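Local coordinates for protein prolyl-tRNA synthetase (Giardia lamblia ATCC 50803, PDB 3IAL) that probably charges tRNA(Pro) with L-proline in an ATP-dependent reaction, and is caught here with prolyl-adenylate in its active site, at residues K205-R210 and A434-M439; S438-C443 and G457-F462; C482-R487 and M512-S517. All coordinates share one frame; numbering follows the deposited sequence.

Interaction 1: residues K205-R210 and A434-M439; sequences KGQKLR and AFHNSM
A water joins Lys205 to His436: it donates to Lys205 O at 2.7 Å and lies in the plane of the imidazole, 2.7 Å from His436 ND1. His436 reaches this site because its ring leaves CB anti to the backbone N (chi1 169°), away from helix 416-438 and toward the chain that leads into strand 207-211. The lysine side chain runs across the same ring. Its aliphatic part, fully extended, crosses the imidazole at about a right angle, and CD sits over one face, 4.0 Å from the ring centroid, as a CH-pi contact. Beyond the ring, Lys205 NZ gives a hydrogen bond of 3.2 Å to Asn437 OD1, arriving in the carbonyl plane on a lone pair. The far end of the imidazole meets the start of the strand: His436 CE1 packs 3.7 Å from Gln207 N, and His436 NE2 comes within 3.8 Å of Gln207 OE1, where the two side chains cross. Gln207 turns its amide nitrogen back to its own strand, with NE2 bonded to Lys208 O at 3.2 Å, while the side chain also touches Tyr513 and Glu493. Histidine and lysine thus use water, ring face and amide to tie the last turn of the helix to the class II core sheet. With Lys205 NZ 4.0 Å from His436 NE2, the nearby ammonium would probably disfavour protonation of the imidazole, whose charge is not seen.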
ATOM      1  N   LYS B 205     -10.354  18.152 -14.076  1.00 27.23           N
ATOM      2  CA  LYS B 205      -9.363  19.176 -14.361  1.00 29.19           C
ATOM      3  C   LYS B 205      -9.175  20.060 -13.134  1.00 27.94           C
ATOM      4  O   LYS B 205     -10.104  20.263 -12.359  1.00 26.01           O
ATOM      5  CB  LYS B 205      -9.863  20.035 -15.533  1.00 31.97           C
ATOM      6  CG  LYS B 205      -8.826  20.943 -16.128  1.00 38.37           C
ATOM      7  CD  LYS B 205      -9.391  21.751 -17.266  1.00 39.23           C
ATOM      8  CE  LYS B 205      -8.422  22.859 -17.675  1.00 44.03           C
ATOM      9  NZ  LYS B 205      -8.963  23.676 -18.814  1.00 46.66           N
ATOM     10  N   GLY B 206      -7.971  20.591 -12.975  1.00 27.02           N
ATOM     11  CA  GLY B 206      -7.681  21.566 -11.937  1.00 27.59           C
ATOM     12  C   GLY B 206      -6.962  22.752 -12.540  1.00 27.81           C
ATOM     13  O   GLY B 206      -6.367  22.634 -13.607  1.00 27.73           O
ATOM     14  N   GLN B 207      -7.012  23.897 -11.861  1.00 27.68           N
ATOM     15  CA  GLN B 207      -6.254  25.073 -12.295  1.00 26.89           C
ATOM     16  C   GLN B 207      -4.822  25.013 -11.774  1.00 28.24           C
ATOM     17  O   GLN B 207      -4.590  25.113 -10.566  1.00 27.39           O
ATOM     18  CB  GLN B 207      -6.916  26.368 -11.816  1.00 27.22           C
ATOM     19  CG  GLN B 207      -6.198  27.634 -12.283  1.00 30.50           C
ATOM     20  CD  GLN B 207      -6.179  27.782 -13.799  1.00 33.02           C
ATOM     21  OE1 GLN B 207      -7.224  27.756 -14.447  1.00 36.00           O
ATOM     22  NE2 GLN B 207      -4.992  27.951 -14.367  1.00 34.77           N
ATOM     23  N   LYS B 208      -3.867  24.852 -12.689  1.00 27.59           N
ATOM     24  CA  LYS B 208      -2.448  24.890 -12.350  1.00 27.49           C
ATOM     25  C   LYS B 208      -2.028  26.326 -12.060  1.00 27.20           C
ATOM     26  O   LYS B 208      -2.186  27.192 -12.914  1.00 26.90           O
ATOM     27  CB  LYS B 208      -1.611  24.331 -13.497  1.00 30.44           C
ATOM     28  CG  LYS B 208      -0.117  24.643 -13.388  1.00 38.72           C
ATOM     29  CD  LYS B 208       0.706  23.770 -14.328  1.00 42.07           C
ATOM     30  CE  LYS B 208       2.192  24.048 -14.190  1.00 46.69           C
ATOM     31  NZ  LYS B 208       2.984  23.075 -14.993  1.00 50.09           N
ATOM     32  N   LEU B 209      -1.488  26.567 -10.865  1.00 26.67           N
ATOM     33  CA  LEU B 209      -1.029  27.895 -10.473  1.00 26.65           C
ATOM     34  C   LEU B 209       0.307  27.872  -9.762  1.00 25.11           C
ATOM     35  O   LEU B 209       0.640  26.915  -9.070  1.00 26.63           O
ATOM     36  CB  LEU B 209      -2.033  28.545  -9.525  1.00 26.13           C
ATOM     37  CG  LEU B 209      -3.453  28.766 -10.030  1.00 26.09           C
ATOM     38  CD1 LEU B 209      -4.343  29.160  -8.863  1.00 22.93           C
ATOM     39  CD2 LEU B 209      -3.487  29.811 -11.147  1.00 19.91           C
ATOM     40  N   ARG B 210       1.058  28.954  -9.926  1.00 24.42           N
ATOM     41  CA  ARG B 210       2.108  29.305  -9.001  1.00 24.69           C
ATOM     42  C   ARG B 210       1.418  29.976  -7.801  1.00 26.32           C
ATOM     43  O   ARG B 210       0.864  31.072  -7.924  1.00 23.00           O
ATOM     44  CB  ARG B 210       3.110  30.260  -9.656  1.00 25.53           C
ATOM     45  CG  ARG B 210       4.251  30.729  -8.738  1.00 26.61           C
ATOM     46  CD  ARG B 210       5.262  29.631  -8.472  1.00 29.17           C
ATOM     47  NE  ARG B 210       6.050  29.293  -9.659  1.00 35.33           N
ATOM     48  CZ  ARG B 210       7.120  29.970 -10.093  1.00 38.46           C
ATOM     49  NH1 ARG B 210       7.565  31.046  -9.451  1.00 39.48           N
ATOM     50  NH2 ARG B 210       7.753  29.565 -11.190  1.00 38.31           N
ATOM     51  N   ALA B 434     -15.806  20.931 -19.070  1.00 30.48           N
ATOM     52  CA  ALA B 434     -16.752  22.007 -19.367  1.00 31.47           C
ATOM     53  C   ALA B 434     -17.105  22.723 -18.070  1.00 31.73           C
ATOM     54  O   ALA B 434     -17.152  23.949 -18.036  1.00 32.27           O
ATOM     55  CB  ALA B 434     -18.011  21.467 -20.056  1.00 28.95           C
ATOM     56  N   PHE B 435     -17.316  21.954 -17.001  1.00 32.60           N
ATOM     57  CA  PHE B 435     -17.636  22.539 -15.701  1.00 34.51           C
ATOM     58  C   PHE B 435     -16.525  23.445 -15.189  1.00 34.83           C
ATOM     59  O   PHE B 435     -16.797  24.555 -14.721  1.00 36.08           O
ATOM     60  CB  PHE B 435     -17.918  21.474 -14.654  1.00 34.62           C
ATOM     61  CG  PHE B 435     -18.107  22.040 -13.282  1.00 33.97           C
ATOM     62  CD1 PHE B 435     -19.255  22.759 -12.972  1.00 36.66           C
ATOM     63  CD2 PHE B 435     -17.131  21.896 -12.316  1.00 31.40           C
ATOM     64  CE1 PHE B 435     -19.433  23.306 -11.704  1.00 32.97           C
ATOM     65  CE2 PHE B 435     -17.303  22.439 -11.048  1.00 34.90           C
ATOM     66  CZ  PHE B 435     -18.458  23.135 -10.743  1.00 33.01           C
ATOM     67  N   HIS B 436     -15.284  22.967 -15.267  1.00 34.34           N
ATOM     68  CA  HIS B 436     -14.130  23.779 -14.897  1.00 34.06           C
ATOM     69  C   HIS B 436     -14.082  25.061 -15.733  1.00 34.48           C
ATOM     70  O   HIS B 436     -14.007  26.165 -15.185  1.00 31.81           O
ATOM     71  CB  HIS B 436     -12.822  23.009 -15.080  1.00 33.06           C
ATOM     72  CG  HIS B 436     -11.607  23.875 -14.958  1.00 35.56           C
ATOM     73  ND1 HIS B 436     -10.954  24.072 -13.763  1.00 34.52           N
ATOM     74  CD2 HIS B 436     -10.946  24.621 -15.875  1.00 36.51           C
ATOM     75  CE1 HIS B 436      -9.937  24.894 -13.951  1.00 34.99           C
ATOM     76  NE2 HIS B 436      -9.911  25.241 -15.222  1.00 32.90           N
ATOM     77  N   ASN B 437     -14.144  24.908 -17.054  1.00 34.42           N
ATOM     78  CA  ASN B 437     -14.079  26.060 -17.968  1.00 36.57           C
ATOM     79  C   ASN B 437     -15.180  27.098 -17.706  1.00 35.33           C
ATOM     80  O   ASN B 437     -14.940  28.295 -17.805  1.00 36.33           O
ATOM     81  CB  ASN B 437     -14.089  25.601 -19.438  1.00 35.95           C
ATOM     82  CG  ASN B 437     -12.818  24.844 -19.825  1.00 38.73           C
ATOM     83  OD1 ASN B 437     -11.750  25.086 -19.270  1.00 41.80           O
ATOM     84  ND2 ASN B 437     -12.933  23.928 -20.786  1.00 37.26           N
ATOM     85  N   SER B 438     -16.370  26.630 -17.341  1.00 35.07           N
ATOM     86  CA  SER B 438     -17.481  27.504 -16.966  1.00 35.08           C
ATOM     87  C   SER B 438     -17.271  28.235 -15.621  1.00 36.63           C
ATOM     88  O   SER B 438     -17.957  29.223 -15.341  1.00 37.68           O
ATOM     89  CB  SER B 438     -18.792  26.701 -16.912  1.00 35.28           C
ATOM     90  OG  SER B 438     -18.975  26.067 -15.648  1.00 34.21           O
ATOM     91  N   MET B 439     -16.341  27.742 -14.798  1.00 37.47           N
ATOM     92  CA  MET B 439     -16.059  28.303 -13.472  1.00 36.35           C
ATOM     93  C   MET B 439     -14.704  29.029 -13.426  1.00 36.14           C
ATOM     94  O   MET B 439     -14.051  29.109 -12.381  1.00 37.26           O
ATOM     95  CB  MET B 439     -16.126  27.190 -12.419  1.00 36.17           C
ATOM     96  CG  MET B 439     -17.520  26.608 -12.251  1.00 36.43           C
ATOM     97  SD  MET B 439     -18.703  27.773 -11.531  1.00 37.17           S
ATOM     98  CE  MET B 439     -18.557  27.379  -9.796  1.00 33.52           C
TER
HETATM   99  O   HOH W   1     -11.298  22.558 -11.601  1.00 21.80           O

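Interaction 2: residues S438-C443 and G457-F462; sequences SMVTNC and GGLARF
Arg461 reaches out from strand 459-464 beside Asn442, the two side chains lying side by side and pointing the same way. With CG set trans to its main-chain nitrogen (chi1 -174°) and the chain straight as far as NE, nearly every atom skirts Asn442 OD1: Arg461 CB, also near Thr441 O, passes 3.7 Å from it and CG 3.6 Å. Arg461 CD approaches Asn442 OD1 to 3.4 Å and also touches Val440 CG1 at 4.1 Å. NE makes a weak hydrogen bond to Tyr513 OH. At the tip, NH1 donates to Asn442 OD1 at 2.7 Å; the oxygen lies in the guanidinium plane, while the amide is turned 74° from it. Glu493, in a salt bridge to NH2, and Tyr511, in a cation-pi contact, add to the partners of the guanidinium.

Beneath these side chains the backbones form a parallel ladder, from Leu459 N to Met439 O, then Thr441 N to Leu459 O, Arg461 N to Thr441 O, and Cys443 N to Arg461 O. At its beginning Met439 CE rests 3.5 Å from Gly458 N. A water there bridges Thr441 OG1, which also binds Lys456, to Gly457 O and Leu459 O. Cys443 SG packs on Ala460 CB. Adjacent parallel strands joined through helix 446-455 make a beta-alpha-beta unit, here in the C-terminal part of prolyl-tRNA synthetase.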
ATOM      1  N   SER B 438     -16.370  26.630 -17.341  1.00 35.07           N
ATOM      2  CA  SER B 438     -17.481  27.504 -16.966  1.00 35.08           C
ATOM      3  C   SER B 438     -17.271  28.235 -15.621  1.00 36.63           C
ATOM      4  O   SER B 438     -17.957  29.223 -15.341  1.00 37.68           O
ATOM      5  CB  SER B 438     -18.792  26.701 -16.912  1.00 35.28           C
ATOM      6  OG  SER B 438     -18.975  26.067 -15.648  1.00 34.21           O
ATOM      7  N   MET B 439     -16.341  27.742 -14.798  1.00 37.47           N
ATOM      8  CA  MET B 439     -16.059  28.303 -13.472  1.00 36.35           C
ATOM      9  C   MET B 439     -14.704  29.029 -13.426  1.00 36.14           C
ATOM     10  O   MET B 439     -14.051  29.109 -12.381  1.00 37.26           O
ATOM     11  CB  MET B 439     -16.126  27.190 -12.419  1.00 36.17           C
ATOM     12  CG  MET B 439     -17.520  26.608 -12.251  1.00 36.43           C
ATOM     13  SD  MET B 439     -18.703  27.773 -11.531  1.00 37.17           S
ATOM     14  CE  MET B 439     -18.557  27.379  -9.796  1.00 33.52           C
ATOM     15  N   VAL B 440     -14.294  29.539 -14.581  1.00 35.36           N
ATOM     16  CA  VAL B 440     -13.212  30.504 -14.703  1.00 34.89           C
ATOM     17  C   VAL B 440     -13.825  31.735 -15.367  1.00 33.55           C
ATOM     18  O   VAL B 440     -14.257  31.655 -16.507  1.00 33.60           O
ATOM     19  CB  VAL B 440     -12.063  29.939 -15.563  1.00 36.43           C
ATOM     20  CG1 VAL B 440     -10.995  31.013 -15.835  1.00 35.24           C
ATOM     21  CG2 VAL B 440     -11.448  28.710 -14.874  1.00 32.57           C
ATOM     22  N   THR B 441     -13.889  32.851 -14.638  1.00 32.31           N
ATOM     23  CA  THR B 441     -14.545  34.064 -15.105  1.00 31.51           C
ATOM     24  C   THR B 441     -13.593  35.246 -15.127  1.00 31.67           C
ATOM     25  O   THR B 441     -13.005  35.594 -14.111  1.00 31.75           O
ATOM     26  CB  THR B 441     -15.720  34.455 -14.196  1.00 32.21           C
ATOM     27  OG1 THR B 441     -16.609  33.340 -14.046  1.00 32.01           O
ATOM     28  CG2 THR B 441     -16.483  35.674 -14.786  1.00 28.67           C
ATOM     29  N   ASN B 442     -13.471  35.887 -16.282  1.00 33.73           N
ATOM     30  CA  ASN B 442     -12.611  37.059 -16.425  1.00 34.76           C
ATOM     31  C   ASN B 442     -13.264  38.294 -15.800  1.00 34.32           C
ATOM     32  O   ASN B 442     -14.447  38.537 -16.003  1.00 35.39           O
ATOM     33  CB  ASN B 442     -12.262  37.286 -17.901  1.00 35.05           C
ATOM     34  CG  ASN B 442     -11.233  36.285 -18.411  1.00 37.69           C
ATOM     35  OD1 ASN B 442     -10.135  36.166 -17.859  1.00 33.83           O
ATOM     36  ND2 ASN B 442     -11.584  35.557 -19.463  1.00 38.76           N
ATOM     37  N   CYS B 443     -12.493  39.042 -15.013  1.00 34.28           N
ATOM     38  CA  CYS B 443     -12.990  40.228 -14.308  1.00 34.89           C
ATOM     39  C   CYS B 443     -12.040  41.409 -14.505  1.00 34.96           C
ATOM     40  O   CYS B 443     -10.817  41.237 -14.487  1.00 33.81           O
ATOM     41  CB  CYS B 443     -13.160  39.933 -12.818  1.00 33.78           C
ATOM     42  SG  CYS B 443     -14.269  38.543 -12.479  1.00 33.92           S
ATOM     43  N   GLY B 457     -19.377  31.884  -8.005  1.00 38.63           N
ATOM     44  CA  GLY B 457     -18.340  31.036  -7.432  1.00 37.16           C
ATOM     45  C   GLY B 457     -17.287  30.680  -8.464  1.00 34.85           C
ATOM     46  O   GLY B 457     -17.210  31.296  -9.523  1.00 33.23           O
ATOM     47  N   GLY B 458     -16.473  29.682  -8.142  1.00 33.13           N
ATOM     48  CA  GLY B 458     -15.364  29.276  -8.997  1.00 32.17           C
ATOM     49  C   GLY B 458     -14.205  30.253  -8.915  1.00 32.23           C
ATOM     50  O   GLY B 458     -14.017  30.939  -7.906  1.00 30.23           O
ATOM     51  N   LEU B 459     -13.430  30.313  -9.993  1.00 32.10           N
ATOM     52  CA  LEU B 459     -12.238  31.149 -10.048  1.00 31.58           C
ATOM     53  C   LEU B 459     -12.554  32.465 -10.759  1.00 30.84           C
ATOM     54  O   LEU B 459     -13.227  32.470 -11.793  1.00 31.45           O
ATOM     55  CB  LEU B 459     -11.115  30.402 -10.773  1.00 31.37           C
ATOM     56  CG  LEU B 459     -10.575  29.172 -10.021  1.00 31.78           C
ATOM     57  CD1 LEU B 459     -10.078  28.075 -10.980  1.00 24.36           C
ATOM     58  CD2 LEU B 459      -9.474  29.583  -9.038  1.00 24.31           C
ATOM     59  N   ALA B 460     -12.088  33.569 -10.179  1.00 29.00           N
ATOM     60  CA  ALA B 460     -12.157  34.891 -10.808  1.00 30.32           C
ATOM     61  C   ALA B 460     -10.768  35.243 -11.314  1.00 30.18           C
ATOM     62  O   ALA B 460      -9.822  35.356 -10.528  1.00 29.24           O
ATOM     63  CB  ALA B 460     -12.641  35.938  -9.814  1.00 27.86           C
ATOM     64  N   ARG B 461     -10.656  35.400 -12.628  1.00 31.08           N
ATOM     65  CA  ARG B 461      -9.386  35.638 -13.298  1.00 32.66           C
ATOM     66  C   ARG B 461      -9.295  37.111 -13.670  1.00 32.08           C
ATOM     67  O   ARG B 461     -10.238  37.674 -14.202  1.00 33.56           O
ATOM     68  CB  ARG B 461      -9.306  34.766 -14.545  1.00 34.33           C
ATOM     69  CG  ARG B 461      -7.978  34.796 -15.279  1.00 36.38           C
ATOM     70  CD  ARG B 461      -8.044  33.849 -16.448  1.00 36.75           C
ATOM     71  NE  ARG B 461      -6.850  33.885 -17.292  1.00 37.52           N
ATOM     72  CZ  ARG B 461      -6.679  34.684 -18.346  1.00 38.15           C
ATOM     73  NH1 ARG B 461      -7.611  35.563 -18.699  1.00 32.72           N
ATOM     74  NH2 ARG B 461      -5.551  34.613 -19.051  1.00 41.57           N
ATOM     75  N   PHE B 462      -8.171  37.742 -13.363  1.00 31.65           N
ATOM     76  CA  PHE B 462      -8.036  39.179 -13.572  1.00 31.14           C
ATOM     77  C   PHE B 462      -6.584  39.590 -13.767  1.00 31.35           C
ATOM     78  O   PHE B 462      -5.693  39.064 -13.095  1.00 30.26           O
ATOM     79  CB  PHE B 462      -8.657  39.958 -12.403  1.00 31.05           C
ATOM     80  CG  PHE B 462      -8.020  39.682 -11.053  1.00 31.83           C
ATOM     81  CD1 PHE B 462      -7.051  40.532 -10.538  1.00 33.10           C
ATOM     82  CD2 PHE B 462      -8.429  38.609 -10.283  1.00 31.71           C
ATOM     83  CE1 PHE B 462      -6.478  40.295  -9.290  1.00 33.37           C
ATOM     84  CE2 PHE B 462      -7.866  38.369  -9.031  1.00 33.21           C
ATOM     85  CZ  PHE B 462      -6.891  39.211  -8.535  1.00 33.99           C
TER
HETATM   86  O   HOH W   2     -16.078  31.626 -12.048  1.00 30.53           O

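Interaction 3: residues C482-R487 and M512-S517; sequences CSAEIR and MYCAKS
Strands 485-489 and 510-515 run antiparallel in the C-terminal domain, with Glu485 and Ala515 as a hydrogen-bonded pair and Ile486 and Cys514 as the neighbouring non-hydrogen-bonded one. Glu485 N to Ala515 O (2.8 Å) and the return bond from Ala515 N close the first; Arg487 N then reaches Tyr513 O at 2.7 Å. On the face of Ile486 and Cys514, Ala484 CB lies against Cys514 SG at 3.3 Å, and Ile486 CG2 meets Met512 SD at 3.8 Å, the two side chains crossing at about a right angle. Beside Glu485 and Ala515 the contact turns polar. Folded twice along its aliphatic chain, Arg487 brings NH1 into a 2.6 Å salt bridge with Glu485 OE2, meeting that oxygen from above the carboxylate plane, and NH1 lies 2.8 Å from Ser517 OG. A second salt bridge, from Arg487 NE to Asp227, fastens the guanidinium to the catalytic core. Ser517 OG accepts a hydrogen bond from a water. Strand 485-489 also pairs antiparallel with strand 207-211, so the C-terminal strands continue the beta structure of the class II synthetase core.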
ATOM      1  N   CYS B 482     -15.338  39.634   0.317  1.00 38.05           N
ATOM      2  CA  CYS B 482     -16.123  38.461  -0.089  1.00 37.71           C
ATOM      3  C   CYS B 482     -15.558  37.100   0.355  1.00 38.02           C
ATOM      4  O   CYS B 482     -16.044  36.065  -0.092  1.00 39.22           O
ATOM      5  CB  CYS B 482     -16.271  38.472  -1.612  1.00 38.09           C
ATOM      6  SG  CYS B 482     -14.697  38.421  -2.510  1.00 37.88           S
ATOM      7  N   SER B 483     -14.551  37.099   1.226  1.00 37.72           N
ATOM      8  CA  SER B 483     -13.949  35.864   1.748  1.00 38.15           C
ATOM      9  C   SER B 483     -13.207  35.033   0.695  1.00 37.93           C
ATOM     10  O   SER B 483     -12.964  33.843   0.896  1.00 39.43           O
ATOM     11  CB  SER B 483     -15.003  35.008   2.464  1.00 38.20           C
ATOM     12  OG  SER B 483     -15.701  35.784   3.414  1.00 38.89           O
ATOM     13  N   ALA B 484     -12.838  35.664  -0.416  1.00 36.98           N
ATOM     14  CA  ALA B 484     -12.054  35.001  -1.453  1.00 36.50           C
ATOM     15  C   ALA B 484     -10.608  35.424  -1.316  1.00 35.57           C
ATOM     16  O   ALA B 484     -10.302  36.534  -0.862  1.00 34.84           O
ATOM     17  CB  ALA B 484     -12.579  35.356  -2.839  1.00 34.68           C
ATOM     18  N   GLU B 485      -9.711  34.542  -1.721  1.00 34.85           N
ATOM     19  CA  GLU B 485      -8.295  34.841  -1.633  1.00 35.32           C
ATOM     20  C   GLU B 485      -7.614  34.732  -2.976  1.00 32.78           C
ATOM     21  O   GLU B 485      -8.034  33.968  -3.846  1.00 31.47           O
ATOM     22  CB  GLU B 485      -7.622  33.927  -0.621  1.00 37.43           C
ATOM     23  CG  GLU B 485      -7.621  32.461  -0.975  1.00 43.33           C
ATOM     24  CD  GLU B 485      -7.168  31.611   0.194  1.00 47.72           C
ATOM     25  OE1 GLU B 485      -7.728  31.784   1.299  1.00 49.82           O
ATOM     26  OE2 GLU B 485      -6.254  30.778   0.003  1.00 48.56           O
ATOM     27  N   ILE B 486      -6.549  35.506  -3.142  1.00 32.63           N
ATOM     28  CA  ILE B 486      -5.738  35.404  -4.330  1.00 30.63           C
ATOM     29  C   ILE B 486      -4.937  34.107  -4.212  1.00 30.97           C
ATOM     30  O   ILE B 486      -4.152  33.940  -3.289  1.00 31.14           O
ATOM     31  CB  ILE B 486      -4.816  36.609  -4.505  1.00 31.83           C
ATOM     32  CG1 ILE B 486      -5.642  37.892  -4.641  1.00 30.17           C
ATOM     33  CG2 ILE B 486      -3.937  36.416  -5.723  1.00 30.31           C
ATOM     34  CD1 ILE B 486      -4.799  39.159  -4.737  1.00 31.92           C
ATOM     35  N   ARG B 487      -5.167  33.198  -5.156  1.00 28.95           N
ATOM     36  CA  ARG B 487      -4.572  31.872  -5.140  1.00 28.61           C
ATOM     37  C   ARG B 487      -3.237  31.841  -5.838  1.00 27.63           C
ATOM     38  O   ARG B 487      -2.305  31.183  -5.374  1.00 28.45           O
ATOM     39  CB  ARG B 487      -5.515  30.879  -5.817  1.00 28.49           C
ATOM     40  CG  ARG B 487      -6.857  30.773  -5.130  1.00 33.52           C
ATOM     41  CD  ARG B 487      -6.736  30.237  -3.709  1.00 33.93           C
ATOM     42  NE  ARG B 487      -6.630  28.788  -3.679  1.00 39.87           N
ATOM     43  CZ  ARG B 487      -6.662  28.047  -2.572  1.00 43.32           C
ATOM     44  NH1 ARG B 487      -6.764  28.620  -1.384  1.00 45.67           N
ATOM     45  NH2 ARG B 487      -6.586  26.721  -2.655  1.00 44.97           N
ATOM     46  N   MET B 512      -3.980  37.013 -12.211  1.00 33.52           N
ATOM     47  CA  MET B 512      -4.182  36.340 -10.943  1.00 32.38           C
ATOM     48  C   MET B 512      -5.519  35.621 -10.974  1.00 33.44           C
ATOM     49  O   MET B 512      -6.411  35.973 -11.761  1.00 33.36           O
ATOM     50  CB  MET B 512      -4.135  37.322  -9.769  1.00 31.89           C
ATOM     51  CG  MET B 512      -2.735  37.718  -9.359  1.00 30.21           C
ATOM     52  SD  MET B 512      -1.743  36.300  -8.840  1.00 28.84           S
ATOM     53  CE  MET B 512      -0.306  37.125  -8.166  1.00 19.58           C
ATOM     54  N   TYR B 513      -5.623  34.599 -10.125  1.00 31.79           N
ATOM     55  CA  TYR B 513      -6.853  33.862  -9.903  1.00 32.60           C
ATOM     56  C   TYR B 513      -7.241  33.952  -8.440  1.00 34.14           C
ATOM     57  O   TYR B 513      -6.442  33.635  -7.546  1.00 33.88           O
ATOM     58  CB  TYR B 513      -6.684  32.393 -10.269  1.00 32.80           C
ATOM     59  CG  TYR B 513      -6.520  32.122 -11.744  1.00 29.45           C
ATOM     60  CD1 TYR B 513      -7.573  31.630 -12.497  1.00 29.22           C
ATOM     61  CD2 TYR B 513      -5.301  32.326 -12.373  1.00 30.52           C
ATOM     62  CE1 TYR B 513      -7.424  31.359 -13.844  1.00 32.49           C
ATOM     63  CE2 TYR B 513      -5.138  32.061 -13.719  1.00 32.25           C
ATOM     64  CZ  TYR B 513      -6.201  31.567 -14.450  1.00 33.44           C
ATOM     65  OH  TYR B 513      -6.052  31.306 -15.790  1.00 35.96           O
ATOM     66  N   CYS B 514      -8.488  34.354  -8.209  1.00 33.46           N
ATOM     67  CA  CYS B 514      -9.019  34.533  -6.873  1.00 33.52           C
ATOM     68  C   CYS B 514     -10.162  33.538  -6.689  1.00 32.94           C
ATOM     69  O   CYS B 514     -10.890  33.251  -7.642  1.00 31.23           O
ATOM     70  CB  CYS B 514      -9.514  35.979  -6.722  1.00 34.52           C
ATOM     71  SG  CYS B 514     -10.729  36.251  -5.462  1.00 43.76           S
ATOM     72  N   ALA B 515     -10.320  33.033  -5.467  1.00 30.34           N
ATOM     73  CA  ALA B 515     -11.388  32.082  -5.151  1.00 31.77           C
ATOM     74  C   ALA B 515     -11.576  31.880  -3.648  1.00 31.86           C
ATOM     75  O   ALA B 515     -10.664  32.118  -2.854  1.00 30.60           O
ATOM     76  CB  ALA B 515     -11.114  30.731  -5.803  1.00 28.22           C
ATOM     77  N   LYS B 516     -12.779  31.441  -3.283  1.00 33.23           N
ATOM     78  CA  LYS B 516     -13.049  30.896  -1.962  1.00 35.25           C
ATOM     79  C   LYS B 516     -12.437  29.513  -1.890  1.00 35.52           C
ATOM     80  O   LYS B 516     -12.610  28.702  -2.800  1.00 34.54           O
ATOM     81  CB  LYS B 516     -14.549  30.751  -1.716  1.00 36.71           C
ATOM     82  CG  LYS B 516     -15.257  31.993  -1.249  1.00 41.56           C
ATOM     83  CD  LYS B 516     -16.530  31.598  -0.516  1.00 46.91           C
ATOM     84  CE  LYS B 516     -17.312  32.790  -0.025  1.00 49.75           C
ATOM     85  NZ  LYS B 516     -18.166  32.411   1.145  1.00 54.60           N
ATOM     86  N   SER B 517     -11.748  29.234  -0.794  1.00 37.22           N
ATOM     87  CA  SER B 517     -11.020  27.992  -0.629  1.00 37.28           C
ATOM     88  C   SER B 517     -11.666  27.148   0.450  1.00 36.29           C
ATOM     89  O   SER B 517     -12.336  27.678   1.332  1.00 33.09           O
ATOM     90  CB  SER B 517      -9.583  28.311  -0.224  1.00 38.49           C
ATOM     91  OG  SER B 517      -8.807  27.135  -0.082  1.00 44.47           O
TER
HETATM   92  O   HOH W   3      -8.119  24.424  -0.578  1.00 26.18           O

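Overall arrangement
Interactions 2 and 3 are buried strand pairings inside the C-terminal domain, one parallel and one antiparallel, and strands 459-464 and 510-515 are themselves neighbours, probably bonded through Ala460 N to Cys514 O and Phe462 O to Met512 N. Interaction 1 is only partly buried and rests on side chains and a water, where a helix end meets the approach to a strand. It runs straight into interaction 2, since Ser438 and Met439 belong to both and Gln207 CB packs on Leu459 CD1. Strand 207-211 also flanks strand 485-489, and Leu209 touches Tyr513 and Arg487. Interaction 2, though internal to the C-terminal region, meets the core through Met439 and Leu459 on Val229.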